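Local coordinates for protein glycerophosphodiester phosphodiesterase (Thermotoga maritima, PDB 1O1Z) that belongs to the glycerophosphoryl diester phosphodiesterase family, adopts a TIM-barrel fold, and is modelled here as a single chain with a sodium ion, at residues 19-24 with 225-230; 51-56 with 77-82; 149-154 with 174-179. All coordinates share one frame; numbering follows the deposited sequence. Where two conformers were deposited one is given.

Overall arrangement
The three contacts show how one TIM barrel changes its chemistry with place. Contact 3 is the buried one: neighbouring parallel strands 148-151 and 174-178 share a ladder of backbone bonds, and their side chains serve two differently packed faces. Contact 1 is partly buried and joins the loop after strand 14-18 to the helix after strand 221-224 through a tyrosine ring and charged groups. Contact 2, partly buried with an exposed side and about 29 Å from contact 3 between centres, ties a turn to a helix start by a backbone bond and an aspartate that accepts from a helix amide. No two contacts share an element, and contacts 2 and 3 follow one another inside the loop that contact 1 closes.

Contact 1: residues 19-24 with 225-230; sequences RGYSAK and DEVELF
A23 and D225 bring their CA atoms to 5.1 Å, and the backbone bond from A23 N to D225 O, 3.3 Å long, ties the two segments together. In this TIM barrel the first segment follows strand 14-18 and the second follows strand 221-224, parallel neighbours, so the contact joins the loop and the helix that follow the first and last strands, just beyond their C-terminal ends. Y21, the centre of an inverse gamma turn, makes the largest share of its segment's contact. Its CG is anti to the backbone N (chi1 -164°), which lays the ring across the start of helix 227-232. V227 CB sits over the middle of one ring face, 3.9 Å from the Y21 centroid and 8° off the normal, a clear CH-pi contact; K24 CB lies over the opposite face toward the rim. A36 of helix 30-38 touches both Y21 and V227. At the phenol end, Y21 OH donates to the anti lone pair of E228 OE2 at 2.6 Å, with the carboxylate standing steeply to the ring. The extended K24 chain brings NZ to the syn side of E228 OE2, a salt bridge of 3.0 Å. Because K24 and E228 were each modelled in two conformers, this double grip is provisional. Near the strand ends, S22 OG and D225 OD1 are close without being bonded, and each turns instead to H18, OG to its carbonyl and OD1 to its ND1. A water links the polar groups: it accepts from L229 N at 3.1 Å and donates to Y21 OH and E226 OE1.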
ATOM      1  N   ARG A  19      -0.438   4.404  -5.407  1.00  8.58           N
ATOM      2  CA  ARG A  19      -0.724   5.839  -5.293  1.00  8.44           C
ATOM      3  C   ARG A  19      -1.838   6.259  -6.255  1.00  7.77           C
ATOM      4  O   ARG A  19      -1.872   7.374  -6.780  1.00  8.98           O
ATOM      5  CB  ARG A  19       0.554   6.653  -5.476  1.00  9.16           C
ATOM      6  CG  ARG A  19       1.734   6.129  -4.726  1.00 10.05           C
ATOM      7  CD  ARG A  19       2.962   7.010  -4.790  1.00 10.95           C
ATOM      8  NE  ARG A  19       4.120   6.291  -4.292  1.00 11.88           N
ATOM      9  CZ  ARG A  19       5.377   6.621  -4.513  1.00 13.85           C
ATOM     10  NH1 ARG A  19       5.688   7.707  -5.197  1.00 16.26           N
ATOM     11  NH2 ARG A  19       6.348   5.840  -4.057  1.00 17.13           N
ATOM     12  N   GLY A  20      -2.794   5.361  -6.459  1.00  8.03           N
ATOM     13  CA  GLY A  20      -3.832   5.527  -7.464  1.00  8.54           C
ATOM     14  C   GLY A  20      -3.344   5.123  -8.850  1.00  9.44           C
ATOM     15  O   GLY A  20      -2.421   4.326  -8.969  1.00  9.69           O
ATOM     16  N   TYR A  21      -3.969   5.671  -9.894  1.00  9.63           N
ATOM     17  CA  TYR A  21      -3.550   5.414 -11.265  1.00  8.76           C
ATOM     18  C   TYR A  21      -2.433   6.403 -11.562  1.00 10.02           C
ATOM     19  O   TYR A  21      -2.602   7.369 -12.306  1.00 10.06           O
ATOM     20  CB  TYR A  21      -4.714   5.582 -12.234  1.00 10.86           C
ATOM     21  CG  TYR A  21      -4.511   4.998 -13.617  1.00  9.69           C
ATOM     22  CD1 TYR A  21      -3.249   4.603 -14.069  1.00  9.20           C
ATOM     23  CD2 TYR A  21      -5.577   4.853 -14.470  1.00 11.86           C
ATOM     24  CE1 TYR A  21      -3.066   4.072 -15.313  1.00 10.82           C
ATOM     25  CE2 TYR A  21      -5.409   4.321 -15.728  1.00 11.03           C
ATOM     26  CZ  TYR A  21      -4.160   3.927 -16.148  1.00 12.82           C
ATOM     27  OH  TYR A  21      -3.999   3.383 -17.408  1.00 15.46           O
ATOM     28  N   SER A  22      -1.273   6.138 -10.972  1.00  8.53           N
ATOM     29  CA  SER A  22      -0.215   7.144 -10.922  1.00  8.65           C
ATOM     30  C   SER A  22       0.588   7.247 -12.221  1.00 11.08           C
ATOM     31  O   SER A  22       1.333   8.183 -12.379  1.00 11.16           O
ATOM     32  CB  SER A  22       0.684   6.887  -9.716  1.00 11.87           C
ATOM     33  OG  SER A  22       1.288   5.611  -9.806  1.00 12.57           O
ATOM     34  N   ALA A  23       0.459   6.283 -13.132  1.00 10.82           N
ATOM     35  CA  ALA A  23       1.100   6.414 -14.460  1.00 10.46           C
ATOM     36  C   ALA A  23       0.478   7.533 -15.289  1.00 11.74           C
ATOM     37  O   ALA A  23       1.134   8.079 -16.211  1.00 14.12           O
ATOM     38  CB  ALA A  23       1.028   5.120 -15.235  1.00 11.09           C
ATOM     39  N   LYS A  24      -0.788   7.846 -15.027  1.00 12.20           N
ATOM     40  CA  LYS A  24      -1.534   8.824 -15.831  1.00 11.00           C
ATOM     41  C   LYS A  24      -2.006  10.079 -15.076  1.00 12.11           C
ATOM     42  O   LYS A  24      -2.305  11.104 -15.701  1.00 13.04           O
ATOM     43  CB  LYS A  24      -2.746   8.152 -16.480  1.00 12.13           C
ATOM     44  CG  LYS A  24      -2.399   7.176 -17.599  1.00 17.77           C
ATOM     45  CD  LYS A  24      -3.650   6.796 -18.413  1.00 20.54           C
ATOM     46  CE  LYS A  24      -3.296   5.911 -19.629  0.65 24.03           C
ATOM     47  NZ  LYS A  24      -4.386   5.854 -20.667  0.65 26.90           N
ATOM     48  N   ASP A 225       1.522   0.920 -11.072  1.00  8.54           N
ATOM     49  CA  ASP A 225       1.165   2.245 -11.568  1.00  9.70           C
ATOM     50  C   ASP A 225       0.260   2.185 -12.817  1.00  9.13           C
ATOM     51  O   ASP A 225      -0.446   3.137 -13.131  1.00  9.59           O
ATOM     52  CB  ASP A 225       2.406   3.044 -11.918  1.00  9.90           C
ATOM     53  CG  ASP A 225       3.400   3.139 -10.791  1.00 15.32           C
ATOM     54  OD1 ASP A 225       2.982   3.329  -9.627  1.00 15.78           O
ATOM     55  OD2 ASP A 225       4.648   3.078 -11.005  1.00 17.37           O
ATOM     56  N   GLU A 226       0.330   1.072 -13.537  1.00  8.31           N
ATOM     57  CA  GLU A 226      -0.303   0.899 -14.849  1.00  8.40           C
ATOM     58  C   GLU A 226      -1.609   0.137 -14.711  1.00  8.67           C
ATOM     59  O   GLU A 226      -1.744  -1.021 -15.115  1.00  9.81           O
ATOM     60  CB  GLU A 226       0.659   0.183 -15.791  1.00 10.61           C
ATOM     61  CG  GLU A 226       1.883   0.999 -16.155  1.00 12.71           C
ATOM     62  CD  GLU A 226       1.611   2.092 -17.195  1.00 13.41           C
ATOM     63  OE1 GLU A 226       0.471   2.216 -17.720  1.00 14.45           O
ATOM     64  OE2 GLU A 226       2.556   2.842 -17.504  1.00 21.47           O
ATOM     65  N   VAL A 227      -2.603   0.822 -14.142  1.00  9.77           N
ATOM     66  CA  VAL A 227      -3.843   0.163 -13.786  1.00  9.66           C
ATOM     67  C   VAL A 227      -4.592  -0.462 -14.956  1.00  7.76           C
ATOM     68  O   VAL A 227      -4.962  -1.642 -14.911  1.00  9.39           O
ATOM     69  CB  VAL A 227      -4.782   1.105 -12.999  1.00 11.90           C
ATOM     70  CG1 VAL A 227      -6.116   0.451 -12.762  1.00 11.32           C
ATOM     71  CG2 VAL A 227      -4.133   1.527 -11.701  1.00 13.69           C
ATOM     72  N   GLU A 228      -4.844   0.293 -16.028  1.00  8.27           N
ATOM     73  CA  GLU A 228      -5.615  -0.267 -17.142  1.00  9.36           C
ATOM     74  C   GLU A 228      -4.919  -1.473 -17.758  1.00 10.30           C
ATOM     75  O   GLU A 228      -5.553  -2.455 -18.093  1.00 10.97           O
ATOM     76  CB  GLU A 228      -5.850   0.763 -18.253  0.65 12.77           C
ATOM     77  CG  GLU A 228      -6.784   1.906 -17.907  0.65 15.99           C
ATOM     78  CD  GLU A 228      -6.816   2.965 -19.009  0.65 18.35           C
ATOM     79  OE1 GLU A 228      -7.695   2.855 -19.889  0.65 24.92           O
ATOM     80  OE2 GLU A 228      -5.948   3.883 -19.029  0.65 15.78           O
ATOM     81  N   LEU A 229      -3.598  -1.384 -17.916  1.00  7.87           N
ATOM     82  CA  LEU A 229      -2.813  -2.481 -18.454  1.00  7.65           C
ATOM     83  C   LEU A 229      -3.057  -3.757 -17.653  1.00  7.42           C
ATOM     84  O   LEU A 229      -3.374  -4.786 -18.189  1.00  9.11           O
ATOM     85  CB  LEU A 229      -1.336  -2.101 -18.440  1.00  7.58           C
ATOM     86  CG  LEU A 229      -0.313  -3.169 -18.829  1.00  9.78           C
ATOM     87  CD1 LEU A 229      -0.584  -3.744 -20.192  1.00 11.46           C
ATOM     88  CD2 LEU A 229       1.088  -2.554 -18.728  1.00 10.51           C
ATOM     89  N   PHE A 230      -2.910  -3.679 -16.333  1.00  7.09           N
ATOM     90  CA  PHE A 230      -2.961  -4.868 -15.522  1.00  8.38           C
ATOM     91  C   PHE A 230      -4.380  -5.390 -15.351  1.00  8.41           C
ATOM     92  O   PHE A 230      -4.625  -6.602 -15.297  1.00  9.49           O
ATOM     93  CB  PHE A 230      -2.229  -4.622 -14.189  1.00  8.65           C
ATOM     94  CG  PHE A 230      -0.754  -4.788 -14.307  1.00  7.41           C
ATOM     95  CD1 PHE A 230       0.009  -3.897 -15.025  1.00 11.47           C
ATOM     96  CD2 PHE A 230      -0.125  -5.872 -13.720  1.00 16.47           C
ATOM     97  CE1 PHE A 230       1.394  -4.086 -15.185  1.00 10.83           C
ATOM     98  CE2 PHE A 230       1.243  -6.046 -13.855  1.00 17.15           C
ATOM     99  CZ  PHE A 230       1.998  -5.150 -14.600  1.00 13.84           C
TER
HETATM  100  O   HOH W   1      -2.147   1.325 -17.729  1.00 10.96           O

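Contact 2: residues 51-56 with 77-82; sequences SKDGKV and ATVSEL
K52 N donates to A77 O across 2.9 Å, a backbone hydrogen bond that links the type I beta turn S51-G54, which connects antiparallel strands 43-50 and 56-58, to the residues leading into helix 79-85. The tightly packed part centres on V79 CG2. K55 CB presses against that methyl at 3.5 Å, closer than usual for two carbons, while S51 OG lies beside it at 3.6 Å. V57 of the returning strand touches both S51 and V79, and L82 CD1 approaches S51 CB from deeper in the helix.

D53 stands between this packing and solvent. Its CG is tucked between the backbone N and the carbonyl carbon (chi1 53°), which turns OD1 back to the helix start. There OD1 takes two bonds from opposite faces of the carboxylate plane: V79 N at 3.1 Å on the syn side and S51 OG at 2.7 Å on the anti side. S51 OG in turn accepts from K55 N, so the serine ties the turn together while it steadies the aspartate. The outer side is looser. D53 OD2 is linked to S80 N through a water, and K52 runs out extended, its NZ 6.4 Å from E81 OE1.

T78 and E81 form a capping box, T78 OG1 accepting from E81 N and E81 OE1 from T78 N. With D53 added, two carboxylates engage amides at the helix start, an arrangement that would be expected to interact favourably with the positive end of the helix dipole.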
ATOM      1  N   SER A  51       0.024  15.664   9.616  1.00 10.54           N
ATOM      2  CA  SER A  51       0.198  17.094   9.516  1.00  9.98           C
ATOM      3  C   SER A  51       0.539  17.670  10.886  1.00 10.89           C
ATOM      4  O   SER A  51       0.513  16.963  11.913  1.00 11.40           O
ATOM      5  CB  SER A  51      -1.105  17.736   9.014  1.00 11.97           C
ATOM      6  OG  SER A  51      -2.123  17.555   9.995  1.00 12.95           O
ATOM      7  N   LYS A  52       0.845  18.962  10.893  1.00 10.27           N
ATOM      8  CA  LYS A  52       1.205  19.649  12.130  1.00 13.13           C
ATOM      9  C   LYS A  52       0.087  19.576  13.155  1.00 12.38           C
ATOM     10  O   LYS A  52       0.361  19.493  14.371  1.00 15.85           O
ATOM     11  CB  LYS A  52       1.563  21.098  11.874  1.00 12.28           C
ATOM     12  CG  LYS A  52       1.975  21.822  13.167  1.00 19.25           C
ATOM     13  CD  LYS A  52       2.857  23.010  12.891  1.00 31.02           C
ATOM     14  CE  LYS A  52       3.306  23.675  14.185  1.00 35.84           C
ATOM     15  NZ  LYS A  52       3.818  25.057  13.942  1.00 42.85           N
ATOM     16  N   ASP A  53      -1.158  19.681  12.664  1.00 14.72           N
ATOM     17  CA  ASP A  53      -2.349  19.611  13.516  1.00 15.69           C
ATOM     18  C   ASP A  53      -2.867  18.185  13.778  1.00 16.16           C
ATOM     19  O   ASP A  53      -3.988  17.992  14.293  1.00 18.05           O
ATOM     20  CB  ASP A  53      -3.477  20.584  13.055  1.00 17.57           C
ATOM     21  CG  ASP A  53      -3.895  20.460  11.572  1.00 22.61           C
ATOM     22  OD1 ASP A  53      -3.174  19.933  10.696  1.00 14.73           O
ATOM     23  OD2 ASP A  53      -4.986  20.929  11.166  1.00 19.57           O
ATOM     24  N   GLY A  54      -2.044  17.185  13.444  1.00 12.32           N
ATOM     25  CA  GLY A  54      -2.271  15.820  13.861  1.00 13.63           C
ATOM     26  C   GLY A  54      -3.299  15.075  13.038  1.00 14.51           C
ATOM     27  O   GLY A  54      -3.886  14.075  13.488  1.00 16.05           O
ATOM     28  N   LYS A  55      -3.520  15.559  11.814  1.00 12.09           N
ATOM     29  CA  LYS A  55      -4.470  14.934  10.911  1.00 12.87           C
ATOM     30  C   LYS A  55      -3.734  14.019   9.947  1.00 10.72           C
ATOM     31  O   LYS A  55      -2.561  14.251   9.638  1.00 11.35           O
ATOM     32  CB  LYS A  55      -5.239  16.000  10.132  1.00 13.37           C
ATOM     33  CG  LYS A  55      -5.906  17.093  11.010  1.00 19.47           C
ATOM     34  CD  LYS A  55      -6.804  16.532  12.072  1.00 28.06           C
ATOM     35  CE  LYS A  55      -7.632  17.638  12.727  1.00 36.87           C
ATOM     36  NZ  LYS A  55      -8.345  17.139  13.938  1.00 40.09           N
ATOM     37  N   VAL A  56      -4.429  12.988   9.478  1.00 11.10           N
ATOM     38  CA  VAL A  56      -3.838  11.972   8.610  1.00  8.62           C
ATOM     39  C   VAL A  56      -3.919  12.462   7.181  1.00  9.32           C
ATOM     40  O   VAL A  56      -5.028  12.583   6.621  1.00 11.95           O
ATOM     41  CB  VAL A  56      -4.497  10.619   8.751  1.00 10.89           C
ATOM     42  CG1 VAL A  56      -3.786   9.605   7.854  1.00 11.54           C
ATOM     43  CG2 VAL A  56      -4.455  10.143  10.183  1.00 12.54           C
ATOM     44  N   ALA A  77       3.261  21.792   8.647  1.00 11.00           N
ATOM     45  CA  ALA A  77       2.136  22.573   8.136  1.00 11.01           C
ATOM     46  C   ALA A  77       0.826  21.917   8.538  1.00 11.86           C
ATOM     47  O   ALA A  77       0.721  20.687   8.602  1.00 11.99           O
ATOM     48  CB  ALA A  77       2.217  22.682   6.636  1.00 11.89           C
ATOM     49  N   THR A  78      -0.205  22.734   8.775  1.00 11.05           N
ATOM     50  CA  THR A  78      -1.539  22.200   8.990  1.00 11.70           C
ATOM     51  C   THR A  78      -2.140  21.677   7.679  1.00  9.45           C
ATOM     52  O   THR A  78      -1.688  22.016   6.571  1.00  9.50           O
ATOM     53  CB  THR A  78      -2.482  23.277   9.553  1.00 12.49           C
ATOM     54  OG1 THR A  78      -2.643  24.312   8.565  1.00 11.15           O
ATOM     55  CG2 THR A  78      -1.896  23.941  10.802  1.00 15.11           C
ATOM     56  N   VAL A  79      -3.190  20.881   7.779  1.00 10.08           N
ATOM     57  CA  VAL A  79      -3.874  20.422   6.567  1.00 12.27           C
ATOM     58  C   VAL A  79      -4.290  21.595   5.663  1.00  9.78           C
ATOM     59  O   VAL A  79      -4.049  21.571   4.458  1.00 10.08           O
ATOM     60  CB  VAL A  79      -5.099  19.532   6.879  1.00 15.04           C
ATOM     61  CG1 VAL A  79      -5.871  19.218   5.626  1.00 18.02           C
ATOM     62  CG2 VAL A  79      -4.665  18.227   7.535  1.00 16.81           C
ATOM     63  N   SER A  80      -4.869  22.637   6.253  1.00 11.70           N
ATOM     64  CA  SER A  80      -5.281  23.811   5.489  1.00  9.17           C
ATOM     65  C   SER A  80      -4.092  24.448   4.764  1.00  7.92           C
ATOM     66  O   SER A  80      -4.185  24.793   3.592  1.00  9.79           O
ATOM     67  CB  SER A  80      -5.965  24.831   6.399  1.00 12.94           C
ATOM     68  OG  SER A  80      -6.421  25.925   5.608  1.00 13.93           O
ATOM     69  N   GLU A  81      -2.962  24.599   5.474  1.00  8.03           N
ATOM     70  CA  GLU A  81      -1.750  25.165   4.884  1.00  9.04           C
ATOM     71  C   GLU A  81      -1.226  24.306   3.731  1.00  8.23           C
ATOM     72  O   GLU A  81      -0.828  24.828   2.704  1.00  9.80           O
ATOM     73  CB  GLU A  81      -0.683  25.326   5.960  1.00  9.80           C
ATOM     74  CG  GLU A  81      -1.014  26.480   6.898  1.00 11.40           C
ATOM     75  CD  GLU A  81      -0.198  26.523   8.178  1.00 18.65           C
ATOM     76  OE1 GLU A  81       0.573  25.578   8.494  1.00 14.57           O
ATOM     77  OE2 GLU A  81      -0.349  27.530   8.906  1.00 19.01           O
ATOM     78  N   LEU A  82      -1.264  22.991   3.908  1.00  8.77           N
ATOM     79  CA  LEU A  82      -0.839  22.063   2.861  1.00  9.17           C
ATOM     80  C   LEU A  82      -1.718  22.146   1.627  1.00  7.91           C
ATOM     81  O   LEU A  82      -1.242  22.115   0.509  1.00  9.37           O
ATOM     82  CB  LEU A  82      -0.796  20.629   3.390  1.00  9.90           C
ATOM     83  CG  LEU A  82       0.282  20.401   4.452  1.00  9.14           C
ATOM     84  CD1 LEU A  82       0.065  19.089   5.189  1.00 13.91           C
ATOM     85  CD2 LEU A  82       1.676  20.477   3.828  1.00 12.61           C
TER
HETATM   86  O   HOH W   2      -5.973  22.514   9.089  1.00 16.68           O

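Contact 3: residues 149-154 with 174-179; sequences GYLIDE and SLHVPY
Y150 is held through both its N-H and its C=O by the neighbouring strand: its N donates to S174 O at 3.2 Å and its O accepts from H176 N at 2.8 Å. I152 N then continues the ladder to H176 O, the pattern of adjacent parallel strands, here with the local axes of 149-151 and 174-178 inclined by 20°. Strands 148-151 and 174-178 are the two arms of a beta-alpha-beta crossover through helix 160-170, the repeating step of a TIM barrel. The outer face shows what that helix covers. Y150 and L175 lie side by side, with CD2 of the ring against CD2 of the leucine; R166 and E170 of the helix touch Y150, and F163 touches L175. The phenol OH of Y150 goes beyond this pair to D140. Farther along, I152 CD1 meets V177 CG1, although both residues have alternate conformers and the closeness is doubtful.

H176 points to the other face, with L151 and S174, among residues of the flanking strands such as I130 and F202. Its CB packs on L151 CD2 at 3.5 Å and lies 3.6 Å from Y150 O. With CG anti to the carbonyl carbon (chi1 -62°), the ring swings back along the sheet toward the start of its own strand: CG still passes Y150 O, and CD2 is 4.0 Å from G149 CA. Since G149 has no side chain, the ring and the S174 hydroxyl can settle together over its backbone. At the far end, H176 NE2 lies 3.8 Å from G149 CA and shares a 2.8 Å hydrogen bond with S174 OG.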
ATOM      1  N   GLY A 149      -0.253  -6.241   6.439  1.00 12.27           N
ATOM      2  CA  GLY A 149       0.685  -6.826   5.551  1.00 11.74           C
ATOM      3  C   GLY A 149       2.074  -6.290   5.811  1.00 11.03           C
ATOM      4  O   GLY A 149       2.314  -5.080   5.914  1.00 10.70           O
ATOM      5  N   TYR A 150       3.013  -7.210   5.903  1.00  9.70           N
ATOM      6  CA  TYR A 150       4.403  -6.829   6.048  1.00  8.58           C
ATOM      7  C   TYR A 150       4.951  -6.386   4.699  1.00  9.53           C
ATOM      8  O   TYR A 150       4.898  -7.153   3.749  1.00 10.65           O
ATOM      9  CB  TYR A 150       5.222  -8.027   6.489  1.00 10.00           C
ATOM     10  CG  TYR A 150       4.963  -8.584   7.876  1.00  8.76           C
ATOM     11  CD1 TYR A 150       4.493  -7.792   8.925  1.00  9.42           C
ATOM     12  CD2 TYR A 150       5.298  -9.904   8.152  1.00  8.57           C
ATOM     13  CE1 TYR A 150       4.376  -8.321  10.220  1.00  8.87           C
ATOM     14  CE2 TYR A 150       5.163 -10.426   9.409  1.00 10.84           C
ATOM     15  CZ  TYR A 150       4.675  -9.646  10.421  1.00 12.57           C
ATOM     16  OH  TYR A 150       4.531 -10.194  11.693  1.00 13.97           O
ATOM     17  N   LEU A 151       5.554  -5.197   4.632  1.00  8.23           N
ATOM     18  CA  LEU A 151       6.330  -4.788   3.474  1.00  8.01           C
ATOM     19  C   LEU A 151       7.736  -5.251   3.707  1.00 10.71           C
ATOM     20  O   LEU A 151       8.317  -4.942   4.743  1.00 10.65           O
ATOM     21  CB  LEU A 151       6.293  -3.275   3.286  1.00  8.26           C
ATOM     22  CG  LEU A 151       5.043  -2.806   2.572  1.00 10.27           C
ATOM     23  CD1 LEU A 151       4.720  -1.332   2.862  1.00 12.57           C
ATOM     24  CD2 LEU A 151       5.273  -3.006   1.066  1.00 11.09           C
ATOM     25  N   ILE A 152       8.292  -5.950   2.733  1.00  9.40           N
ATOM     26  CA  ILE A 152       9.614  -6.538   2.872  1.00 11.61           C
ATOM     27  C   ILE A 152      10.648  -5.776   2.061  1.00 13.88           C
ATOM     28  O   ILE A 152      10.429  -5.514   0.882  1.00 12.85           O
ATOM     29  CB  ILE A 152       9.533  -8.015   2.428  1.00 14.41           C
ATOM     30  CG1 ILE A 152       8.460  -8.787   3.214  0.65 19.44           C
ATOM     31  CG2 ILE A 152      10.897  -8.665   2.520  1.00 23.59           C
ATOM     32  CD1 ILE A 152       8.175 -10.162   2.651  0.65 28.68           C
ATOM     33  N   ASP A 153      11.759  -5.419   2.703  1.00 15.35           N
ATOM     34  CA  ASP A 153      12.899  -4.808   2.016  1.00 19.96           C
ATOM     35  C   ASP A 153      14.140  -5.659   2.295  1.00 23.86           C
ATOM     36  O   ASP A 153      14.027  -6.758   2.862  1.00 23.43           O
ATOM     37  CB  ASP A 153      13.050  -3.311   2.382  1.00 22.47           C
ATOM     38  CG  ASP A 153      13.438  -3.061   3.842  1.00 28.58           C
ATOM     39  OD1 ASP A 153      14.023  -3.948   4.487  1.00 28.25           O
ATOM     40  OD2 ASP A 153      13.210  -1.973   4.424  1.00 34.41           O
ATOM     41  N   GLU A 154      15.317  -5.175   1.905  1.00 22.82           N
ATOM     42  CA  GLU A 154      16.516  -6.009   1.956  1.00 28.40           C
ATOM     43  C   GLU A 154      16.942  -6.357   3.384  1.00 28.58           C
ATOM     44  O   GLU A 154      17.580  -7.393   3.613  1.00 32.58           O
ATOM     45  CB  GLU A 154      17.684  -5.336   1.222  1.00 30.41           C
ATOM     46  N   SER A 174      -1.279 -10.550   4.999  1.00  8.63           N
ATOM     47  CA  SER A 174      -0.614 -10.499   3.696  1.00  8.09           C
ATOM     48  C   SER A 174       0.881 -10.219   3.844  1.00  8.73           C
ATOM     49  O   SER A 174       1.367  -9.752   4.891  1.00  8.80           O
ATOM     50  CB  SER A 174      -1.265  -9.430   2.831  1.00 10.47           C
ATOM     51  OG  SER A 174      -1.289  -8.169   3.477  1.00 10.18           O
ATOM     52  N   LEU A 175       1.596 -10.545   2.776  1.00  8.98           N
ATOM     53  CA  LEU A 175       3.006 -10.207   2.627  1.00  7.93           C
ATOM     54  C   LEU A 175       3.141  -9.452   1.322  1.00  8.70           C
ATOM     55  O   LEU A 175       2.620  -9.888   0.309  1.00  9.98           O
ATOM     56  CB  LEU A 175       3.859 -11.454   2.578  1.00 10.26           C
ATOM     57  CG  LEU A 175       3.785 -12.325   3.828  1.00 12.26           C
ATOM     58  CD1 LEU A 175       4.516 -13.651   3.613  1.00 17.63           C
ATOM     59  CD2 LEU A 175       4.375 -11.611   5.042  1.00 13.48           C
ATOM     60  N   HIS A 176       3.808  -8.303   1.383  1.00  8.48           N
ATOM     61  CA  HIS A 176       3.935  -7.401   0.246  1.00  9.61           C
ATOM     62  C   HIS A 176       5.395  -7.411  -0.134  1.00  9.09           C
ATOM     63  O   HIS A 176       6.222  -6.789   0.524  1.00  9.35           O
ATOM     64  CB  HIS A 176       3.468  -6.000   0.652  1.00 10.32           C
ATOM     65  CG  HIS A 176       2.028  -5.934   1.067  1.00 11.71           C
ATOM     66  ND1 HIS A 176       1.271  -4.792   0.927  1.00 14.79           N
ATOM     67  CD2 HIS A 176       1.204  -6.865   1.623  1.00 13.12           C
ATOM     68  CE1 HIS A 176       0.044  -5.018   1.383  1.00 15.65           C
ATOM     69  NE2 HIS A 176      -0.021  -6.267   1.821  1.00 12.81           N
ATOM     70  N   VAL A 177       5.702  -8.154  -1.185  1.00  9.69           N
ATOM     71  CA  VAL A 177       7.083  -8.496  -1.516  1.00 10.20           C
ATOM     72  C   VAL A 177       7.486  -7.836  -2.831  1.00  9.27           C
ATOM     73  O   VAL A 177       6.690  -7.657  -3.759  1.00  9.64           O
ATOM     74  CB  VAL A 177       7.283 -10.015  -1.562  0.65 15.20           C
ATOM     75  CG1 VAL A 177       6.682 -10.676  -0.310  0.65 18.17           C
ATOM     76  CG2 VAL A 177       6.655 -10.578  -2.729  0.65 10.56           C
ATOM     77  N   PRO A 178       8.733  -7.420  -2.936  1.00  8.24           N
ATOM     78  CA  PRO A 178       9.214  -6.879  -4.200  1.00  9.90           C
ATOM     79  C   PRO A 178       9.172  -7.964  -5.250  1.00 10.18           C
ATOM     80  O   PRO A 178       9.474  -9.112  -4.966  1.00 10.83           O
ATOM     81  CB  PRO A 178      10.648  -6.461  -3.896  1.00 13.44           C
ATOM     82  CG  PRO A 178      10.971  -6.997  -2.569  1.00 15.51           C
ATOM     83  CD  PRO A 178       9.762  -7.426  -1.886  1.00 11.44           C
ATOM     84  N   TYR A 179       8.800  -7.632  -6.475  1.00 10.27           N
ATOM     85  CA  TYR A 179       8.734  -8.690  -7.494  1.00 12.06           C
ATOM     86  C   TYR A 179      10.060  -9.410  -7.778  1.00 11.37           C
ATOM     87  O   TYR A 179      10.070 -10.552  -8.229  1.00 14.10           O
ATOM     88  CB  TYR A 179       8.101  -8.167  -8.793  1.00 14.49           C
ATOM     89  CG  TYR A 179       8.839  -7.065  -9.471  1.00 12.09           C
ATOM     90  CD1 TYR A 179       9.876  -7.326 -10.358  1.00 15.58           C
ATOM     91  CD2 TYR A 179       8.445  -5.728  -9.298  1.00 14.59           C
ATOM     92  CE1 TYR A 179      10.533  -6.313 -11.011  1.00 19.41           C
ATOM     93  CE2 TYR A 179       9.079  -4.717  -9.970  1.00 18.26           C
ATOM     94  CZ  TYR A 179      10.120  -5.003 -10.821  1.00 20.38           C
ATOM     95  OH  TYR A 179      10.761  -3.972 -11.468  1.00 26.57           O
TER